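Putative primosome component (Streptococcus pyogenes serotype M3, PDB 2QGZ) probably acts as a primosomal helicase loader, an ATP-binding protein of the P-loop NTPase class related to DnaI that helps bring the replicative helicase onto DNA. Local coordinates at residues L123-D127 with G296-R300; L237-Q242 with R280-V285. All coordinates share one frame; numbering follows the deposited sequence.

Interaction 1: L123-D127 with G296-R300. With PO4 (phosphate ion), chain C.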
ATOM      1  N   LEU A 123      10.374   9.024  -7.753  1.00 31.22           N
ATOM      2  CA  LEU A 123       9.971   8.372  -8.993  1.00 32.87           C
ATOM      3  C   LEU A 123      11.179   8.043  -9.860  1.00 32.49           C
ATOM      4  O   LEU A 123      11.172   7.058 -10.587  1.00 32.22           O
ATOM      5  CB  LEU A 123       9.031   9.274  -9.794  1.00 32.24           C
ATOM      6  CG  LEU A 123       7.641   9.524  -9.219  1.00 33.32           C
ATOM      7  CD1 LEU A 123       6.941  10.549 -10.089  1.00 32.84           C
ATOM      8  CD2 LEU A 123       6.859   8.204  -9.149  1.00 31.31           C
ATOM      9  N   SER A 124      12.205   8.883  -9.799  1.00 33.83           N
ATOM     10  CA  SER A 124      13.415   8.673 -10.592  1.00 33.86           C
ATOM     11  C   SER A 124      14.207   7.429 -10.188  1.00 36.12           C
ATOM     12  O   SER A 124      15.011   6.926 -10.973  1.00 37.00           O
ATOM     13  CB  SER A 124      14.318   9.908 -10.501  1.00 31.92           C
ATOM     14  OG  SER A 124      14.483  10.329  -9.152  1.00 34.38           O
ATOM     15  N   ASP A 125      13.981   6.931  -8.973  1.00 36.37           N
ATOM     16  CA  ASP A 125      14.691   5.741  -8.494  1.00 36.24           C
ATOM     17  C   ASP A 125      14.041   4.448  -8.969  1.00 35.37           C
ATOM     18  O   ASP A 125      14.582   3.369  -8.736  1.00 34.49           O
ATOM     19  CB  ASP A 125      14.742   5.703  -6.955  1.00 37.54           C
ATOM     20  CG  ASP A 125      15.499   6.880  -6.356  1.00 40.50           C
ATOM     21  OD1 ASP A 125      16.643   7.162  -6.801  1.00 37.45           O
ATOM     22  OD2 ASP A 125      14.950   7.517  -5.427  1.00 40.95           O
ATOM     23  N   ILE A 126      12.884   4.556  -9.618  1.00 34.50           N
ATOM     24  CA  ILE A 126      12.155   3.379 -10.091  1.00 34.78           C
ATOM     25  C   ILE A 126      12.526   2.964 -11.515  1.00 35.28           C
ATOM     26  O   ILE A 126      12.482   3.775 -12.440  1.00 34.86           O
ATOM     27  CB  ILE A 126      10.621   3.623 -10.047  1.00 34.28           C
ATOM     28  CG1 ILE A 126      10.192   4.037  -8.638  1.00 33.70           C
ATOM     29  CG2 ILE A 126       9.886   2.384 -10.499  1.00 33.25           C
ATOM     30  CD1 ILE A 126      10.704   3.128  -7.524  1.00 34.29           C
ATOM     31  N   ASP A 127      12.893   1.700 -11.693  1.00 34.27           N
ATOM     32  CA  ASP A 127      13.246   1.214 -13.022  1.00 34.03           C
ATOM     33  C   ASP A 127      11.990   0.866 -13.804  1.00 34.55           C
ATOM     34  O   ASP A 127      11.120   0.147 -13.310  1.00 32.81           O
ATOM     35  CB  ASP A 127      14.140  -0.036 -12.949  1.00 35.30           C
ATOM     36  CG  ASP A 127      15.590   0.284 -12.554  1.00 35.65           C
ATOM     37  OD1 ASP A 127      16.144   1.288 -13.049  1.00 40.23           O
ATOM     38  OD2 ASP A 127      16.174  -0.484 -11.764  1.00 36.95           O
ATOM     39  N   GLY A 296      10.823  -8.281 -12.434  1.00 39.50           N
ATOM     40  CA  GLY A 296      12.104  -7.615 -12.549  1.00 35.86           C
ATOM     41  C   GLY A 296      12.486  -6.828 -11.315  1.00 36.42           C
ATOM     42  O   GLY A 296      11.682  -6.083 -10.765  1.00 36.77           O
ATOM     43  N   ALA A 297      13.724  -6.997 -10.878  1.00 36.03           N
ATOM     44  CA  ALA A 297      14.214  -6.287  -9.710  1.00 36.33           C
ATOM     45  C   ALA A 297      14.509  -4.838 -10.076  1.00 37.47           C
ATOM     46  O   ALA A 297      14.601  -4.475 -11.250  1.00 38.47           O
ATOM     47  CB  ALA A 297      15.487  -6.958  -9.178  1.00 34.48           C
ATOM     48  N   ASN A 298      14.660  -4.016  -9.050  1.00 38.29           N
ATOM     49  CA  ASN A 298      14.961  -2.611  -9.216  1.00 38.12           C
ATOM     50  C   ASN A 298      16.427  -2.480  -8.835  1.00 38.25           C
ATOM     51  O   ASN A 298      16.917  -3.257  -8.023  1.00 38.03           O
ATOM     52  CB  ASN A 298      14.118  -1.786  -8.248  1.00 35.56           C
ATOM     53  CG  ASN A 298      13.949  -0.355  -8.702  1.00 37.89           C
ATOM     54  OD1 ASN A 298      13.015  -0.038  -9.432  1.00 37.38           O
ATOM     55  ND2 ASN A 298      14.860   0.518  -8.283  1.00 36.45           N
ATOM     56  N   ARG A 299      17.140  -1.521  -9.407  1.00 39.94           N
ATOM     57  CA  ARG A 299      18.531  -1.370  -9.019  1.00 43.46           C
ATOM     58  C   ARG A 299      18.633  -0.778  -7.615  1.00 44.30           C
ATOM     59  O   ARG A 299      17.618  -0.391  -7.021  1.00 43.34           O
ATOM     60  CB  ARG A 299      19.310  -0.515 -10.029  1.00 44.52           C
ATOM     61  CG  ARG A 299      18.684   0.801 -10.469  1.00 50.16           C
ATOM     62  CD  ARG A 299      18.743   1.867  -9.392  1.00 55.29           C
ATOM     63  NE  ARG A 299      18.739   3.235  -9.928  1.00 56.88           N
ATOM     64  CZ  ARG A 299      17.808   3.745 -10.733  1.00 57.52           C
ATOM     65  NH1 ARG A 299      16.776   3.014 -11.134  1.00 57.11           N
ATOM     66  NH2 ARG A 299      17.897   5.010 -11.120  1.00 57.75           N
ATOM     67  N   ARG A 300      19.866  -0.755  -7.105  1.00 45.87           N
ATOM     68  CA  ARG A 300      20.259  -0.241  -5.790  1.00 46.81           C
ATOM     69  C   ARG A 300      20.749  -1.328  -4.843  1.00 48.93           C
ATOM     70  O   ARG A 300      19.902  -2.057  -4.286  1.00 51.98           O
ATOM     71  CB  ARG A 300      19.138   0.535  -5.119  1.00 44.48           C
ATOM     72  CG  ARG A 300      18.964   1.932  -5.640  1.00 42.87           C
ATOM     73  CD  ARG A 300      18.086   2.692  -4.660  1.00 47.70           C
ATOM     74  NE  ARG A 300      18.692   2.657  -3.337  1.00 48.49           N
ATOM     75  CZ  ARG A 300      19.867   3.215  -3.058  1.00 52.64           C
ATOM     76  NH1 ARG A 300      20.546   3.860  -4.007  1.00 48.19           N
ATOM     77  NH2 ARG A 300      20.386   3.094  -1.841  1.00 53.45           N
TER
HETATM   78  P   PO4 C 402      13.142  13.148  -8.431  1.00 22.49           P
HETATM   79  O1  PO4 C 402      12.717  13.876  -7.172  1.00 22.49           O
HETATM   80  O2  PO4 C 402      12.186  12.016  -8.689  1.00 22.49           O
HETATM   81  O3  PO4 C 402      13.125  14.095  -9.598  1.00 22.49           O
HETATM   82  O4  PO4 C 402      14.549  12.618  -8.252  1.00 22.49           O
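N298 and R299 meet D125 and D127, joining two peripheral parts of a P-loop NTPase fold: a 3-10 turn with the loop residues after it, ahead of helix 131-146, and the loop that follows strand 289-293, an outermost strand of the parallel sheet. Along 296-300 the first polar grip comes from N298, whose amide suits a place between a backbone acceptor and a backbone donor. Its ND2 gives a nearly straight bond to D125 O (2.9 Å, 169°), lying in the plane of that carbonyl, while its OD1 receives D127 N at 2.9 Å, the donor tilted from the amide plane. Having CG anti to the backbone N (chi1 -157°) carries the amide across to the other segment. ND2 also reaches R299 O, 3.2 Å away, which steadies its rotation. The side chain of N298 touches the probable Walker A loop as well.

Beyond the pairing, R133 binds D127 O, and a phosphate ion, probably from the crystallisation liquor, lies beside S124, with a weak bond from S124 N to PO4 O2.

R299 uses backbone and side chain on one carboxylate. Aspartate fits here because its short side chain ends in two oxygens, one for the backbone N-H and one for the guanidinium. The backbone of D125 lies over one guanidinium face. R299 N donates to D127 OD2, and the chain, bent at chi2 (73°), folds back so that R299 NH1 forms a salt bridge with D127 OD1 at 2.7 Å.

Interaction 2: L237-Q242 with R280-V285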
ATOM      1  N   LEU A 237      -8.057  -6.185   9.998  1.00 43.54           N
ATOM      2  CA  LEU A 237      -7.917  -5.874   8.583  1.00 42.11           C
ATOM      3  C   LEU A 237      -9.297  -5.700   7.959  1.00 41.96           C
ATOM      4  O   LEU A 237      -9.546  -4.751   7.218  1.00 42.18           O
ATOM      5  CB  LEU A 237      -7.165  -7.001   7.873  1.00 40.46           C
ATOM      6  CG  LEU A 237      -6.432  -6.753   6.550  1.00 42.56           C
ATOM      7  CD1 LEU A 237      -7.020  -7.649   5.481  1.00 41.89           C
ATOM      8  CD2 LEU A 237      -6.513  -5.290   6.148  1.00 40.12           C
ATOM      9  N   GLN A 238     -10.199  -6.621   8.284  1.00 42.17           N
ATOM     10  CA  GLN A 238     -11.555  -6.601   7.753  1.00 39.50           C
ATOM     11  C   GLN A 238     -12.265  -5.291   8.082  1.00 38.79           C
ATOM     12  O   GLN A 238     -12.924  -4.704   7.226  1.00 37.79           O
ATOM     13  CB  GLN A 238     -12.337  -7.794   8.313  1.00 42.03           C
ATOM     14  CG  GLN A 238     -13.541  -8.219   7.483  1.00 43.08           C
ATOM     15  CD  GLN A 238     -14.721  -7.282   7.625  1.00 44.02           C
ATOM     16  OE1 GLN A 238     -15.446  -7.024   6.662  1.00 45.33           O
ATOM     17  NE2 GLN A 238     -14.925  -6.773   8.834  1.00 42.91           N
ATOM     18  N   VAL A 239     -12.115  -4.814   9.311  1.00 38.90           N
ATOM     19  CA  VAL A 239     -12.778  -3.581   9.710  1.00 38.07           C
ATOM     20  C   VAL A 239     -12.128  -2.354   9.079  1.00 37.59           C
ATOM     21  O   VAL A 239     -12.822  -1.437   8.647  1.00 35.33           O
ATOM     22  CB  VAL A 239     -12.792  -3.421  11.245  1.00 39.20           C
ATOM     23  CG1 VAL A 239     -13.656  -2.216  11.648  1.00 38.53           C
ATOM     24  CG2 VAL A 239     -13.347  -4.680  11.877  1.00 41.37           C
ATOM     25  N   ILE A 240     -10.799  -2.338   9.032  1.00 36.53           N
ATOM     26  CA  ILE A 240     -10.091  -1.222   8.431  1.00 34.27           C
ATOM     27  C   ILE A 240     -10.497  -1.122   6.967  1.00 32.73           C
ATOM     28  O   ILE A 240     -10.819  -0.046   6.482  1.00 33.21           O
ATOM     29  CB  ILE A 240      -8.550  -1.400   8.523  1.00 35.76           C
ATOM     30  CG1 ILE A 240      -8.076  -1.119   9.952  1.00 34.79           C
ATOM     31  CG2 ILE A 240      -7.841  -0.467   7.536  1.00 35.15           C
ATOM     32  CD1 ILE A 240      -6.597  -1.386  10.153  1.00 34.78           C
ATOM     33  N   LEU A 241     -10.487  -2.245   6.263  1.00 32.21           N
ATOM     34  CA  LEU A 241     -10.852  -2.227   4.856  1.00 32.62           C
ATOM     35  C   LEU A 241     -12.309  -1.798   4.693  1.00 33.90           C
ATOM     36  O   LEU A 241     -12.626  -0.942   3.856  1.00 35.86           O
ATOM     37  CB  LEU A 241     -10.600  -3.604   4.230  1.00 30.83           C
ATOM     38  CG  LEU A 241      -9.307  -3.797   3.407  1.00 32.77           C
ATOM     39  CD1 LEU A 241      -8.183  -2.895   3.891  1.00 31.41           C
ATOM     40  CD2 LEU A 241      -8.889  -5.266   3.458  1.00 28.40           C
ATOM     41  N   GLN A 242     -13.190  -2.369   5.510  1.00 32.63           N
ATOM     42  CA  GLN A 242     -14.613  -2.037   5.461  1.00 31.54           C
ATOM     43  C   GLN A 242     -14.810  -0.533   5.602  1.00 31.68           C
ATOM     44  O   GLN A 242     -15.528   0.089   4.828  1.00 32.46           O
ATOM     45  CB  GLN A 242     -15.347  -2.745   6.593  1.00 32.91           C
ATOM     46  CG  GLN A 242     -16.799  -2.407   6.691  1.00 33.80           C
ATOM     47  CD  GLN A 242     -17.483  -3.189   7.793  1.00 35.43           C
ATOM     48  OE1 GLN A 242     -18.670  -3.494   7.708  1.00 37.66           O
ATOM     49  NE2 GLN A 242     -16.740  -3.503   8.840  1.00 36.13           N
ATOM     50  N   ARG A 280     -14.813 -12.585   2.945  1.00 62.08           N
ATOM     51  CA  ARG A 280     -15.320 -11.300   2.490  1.00 60.70           C
ATOM     52  C   ARG A 280     -14.222 -10.243   2.607  1.00 57.29           C
ATOM     53  O   ARG A 280     -14.330  -9.153   2.050  1.00 56.61           O
ATOM     54  CB  ARG A 280     -16.572 -10.880   3.279  1.00 62.05           C
ATOM     55  CG  ARG A 280     -16.372 -10.599   4.761  1.00 62.88           C
ATOM     56  CD  ARG A 280     -17.564  -9.808   5.290  1.00 64.98           C
ATOM     57  NE  ARG A 280     -17.481  -9.529   6.720  1.00 66.76           N
ATOM     58  CZ  ARG A 280     -18.239  -8.633   7.347  1.00 67.09           C
ATOM     59  NH1 ARG A 280     -19.136  -7.926   6.670  1.00 66.02           N
ATOM     60  NH2 ARG A 280     -18.099  -8.438   8.650  1.00 67.35           N
ATOM     61  N   VAL A 281     -13.161 -10.578   3.333  1.00 54.42           N
ATOM     62  CA  VAL A 281     -12.032  -9.671   3.482  1.00 53.43           C
ATOM     63  C   VAL A 281     -11.340  -9.602   2.129  1.00 52.03           C
ATOM     64  O   VAL A 281     -10.810  -8.566   1.739  1.00 51.23           O
ATOM     65  CB  VAL A 281     -11.022 -10.182   4.529  1.00 52.22           C
ATOM     66  CG1 VAL A 281     -10.507 -11.544   4.127  1.00 52.62           C
ATOM     67  CG2 VAL A 281      -9.872  -9.207   4.657  1.00 52.19           C
ATOM     68  N   MET A 282     -11.375 -10.719   1.409  1.00 50.89           N
ATOM     69  CA  MET A 282     -10.760 -10.815   0.094  1.00 50.31           C
ATOM     70  C   MET A 282     -11.592 -10.056  -0.946  1.00 48.63           C
ATOM     71  O   MET A 282     -11.057  -9.555  -1.936  1.00 49.23           O
ATOM     72  CB  MET A 282     -10.621 -12.291  -0.301  1.00 51.29           C
ATOM     73  CG  MET A 282      -9.558 -12.574  -1.346  1.00 54.75           C
ATOM     74  SD  MET A 282      -7.907 -12.009  -0.845  1.00 54.99           S
ATOM     75  CE  MET A 282      -7.623 -10.750  -2.089  1.00 54.91           C
ATOM     76  N   GLU A 283     -12.900  -9.967  -0.721  1.00 46.42           N
ATOM     77  CA  GLU A 283     -13.778  -9.246  -1.646  1.00 44.14           C
ATOM     78  C   GLU A 283     -13.568  -7.738  -1.485  1.00 42.27           C
ATOM     79  O   GLU A 283     -13.816  -6.967  -2.407  1.00 41.03           O
ATOM     80  CB  GLU A 283     -15.247  -9.609  -1.384  1.00 44.62           C
ATOM     81  N   ARG A 284     -13.114  -7.324  -0.306  1.00 41.59           N
ATOM     82  CA  ARG A 284     -12.864  -5.913  -0.056  1.00 41.71           C
ATOM     83  C   ARG A 284     -11.553  -5.503  -0.730  1.00 41.36           C
ATOM     84  O   ARG A 284     -11.426  -4.385  -1.235  1.00 41.26           O
ATOM     85  CB  ARG A 284     -12.798  -5.633   1.446  1.00 42.60           C
ATOM     86  CG  ARG A 284     -14.113  -5.861   2.183  1.00 40.43           C
ATOM     87  CD  ARG A 284     -14.065  -5.225   3.558  1.00 38.74           C
ATOM     88  NE  ARG A 284     -15.235  -5.548   4.374  1.00 41.43           N
ATOM     89  CZ  ARG A 284     -16.457  -5.056   4.189  1.00 37.11           C
ATOM     90  NH1 ARG A 284     -16.704  -4.200   3.205  1.00 35.21           N
ATOM     91  NH2 ARG A 284     -17.432  -5.413   5.009  1.00 35.67           N
ATOM     92  N   VAL A 285     -10.582  -6.413  -0.739  1.00 40.36           N
ATOM     93  CA  VAL A 285      -9.309  -6.136  -1.386  1.00 40.32           C
ATOM     94  C   VAL A 285      -9.562  -5.938  -2.883  1.00 41.13           C
ATOM     95  O   VAL A 285      -9.097  -4.960  -3.472  1.00 39.67           O
ATOM     96  CB  VAL A 285      -8.307  -7.295  -1.197  1.00 39.98           C
ATOM     97  CG1 VAL A 285      -7.003  -6.969  -1.899  1.00 37.40           C
ATOM     98  CG2 VAL A 285      -8.050  -7.527   0.276  1.00 38.43           C
TER
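Helices 237-242 and 281-285 run in broadly the same direction, their axes 9.6 Å apart at closest approach and inclined by 37°. Q238 comes nearest V281 in the backbone, and one turn later L241 comes nearest R284.

Q238 carries the polar half of the contact. R284 approaches side-on and gives two hydrogen bonds to the single atom Q238 OE1, from NE at 2.7 Å and from NH2 at 3.0 Å. OE1 lies in the guanidinium plane of R284, but NE sits above the carbonyl plane of the amide whereas NH2 lies within it. The bend of Q238 at chi2 (-75°) turns its amide toward the arginines, and R280 stacks on it with the two planes 8° apart, OE1 lying over the centre of the R280 guanidinium. Glutamine thus suits its place, being flat enough to stack and polar enough to accept. One face of the R284 guanidinium is covered by Q242, which runs beside it, with Q242 CB 3.5 Å above the plane.

Toward the sheet the chemistry becomes apolar. L237 CD1 meets V281 CG2 at 3.4 Å, crossing at about a right angle, and L241 CD2 packs against V285 CG2 at 4.0 Å. L237 and L241 also rest on L220 of strand 217-221, and the short, branched valines meet them from the other helix. Such helices packed beside a central parallel sheet are characteristic of the three-layered alpha/beta fold of P-loop NTPases.

In the fold
Interactions 1 and 2 lie on opposite sides of the chain's centre, with centres 30 Å apart and their nearest atoms about 21 Å apart. Interaction 1 is a surface contact of a 3-10 turn and its loop against the C-terminal loop; interaction 2, partly buried, joins two helices, and both its segments fall between those of interaction 1 in sequence. They share no helix or strand. The chemistry follows the setting: 123-127 with 296-300 relies on backbone-directed hydrogen bonds and a salt bridge, whereas 237-242 with 280-285 combines a leucine-valine interface with a glutamine-arginine cluster that runs from the buried Q238 out to the exposed R280. Arginine serves both, pairing with a carboxylate in the first and with a neutral amide in the second.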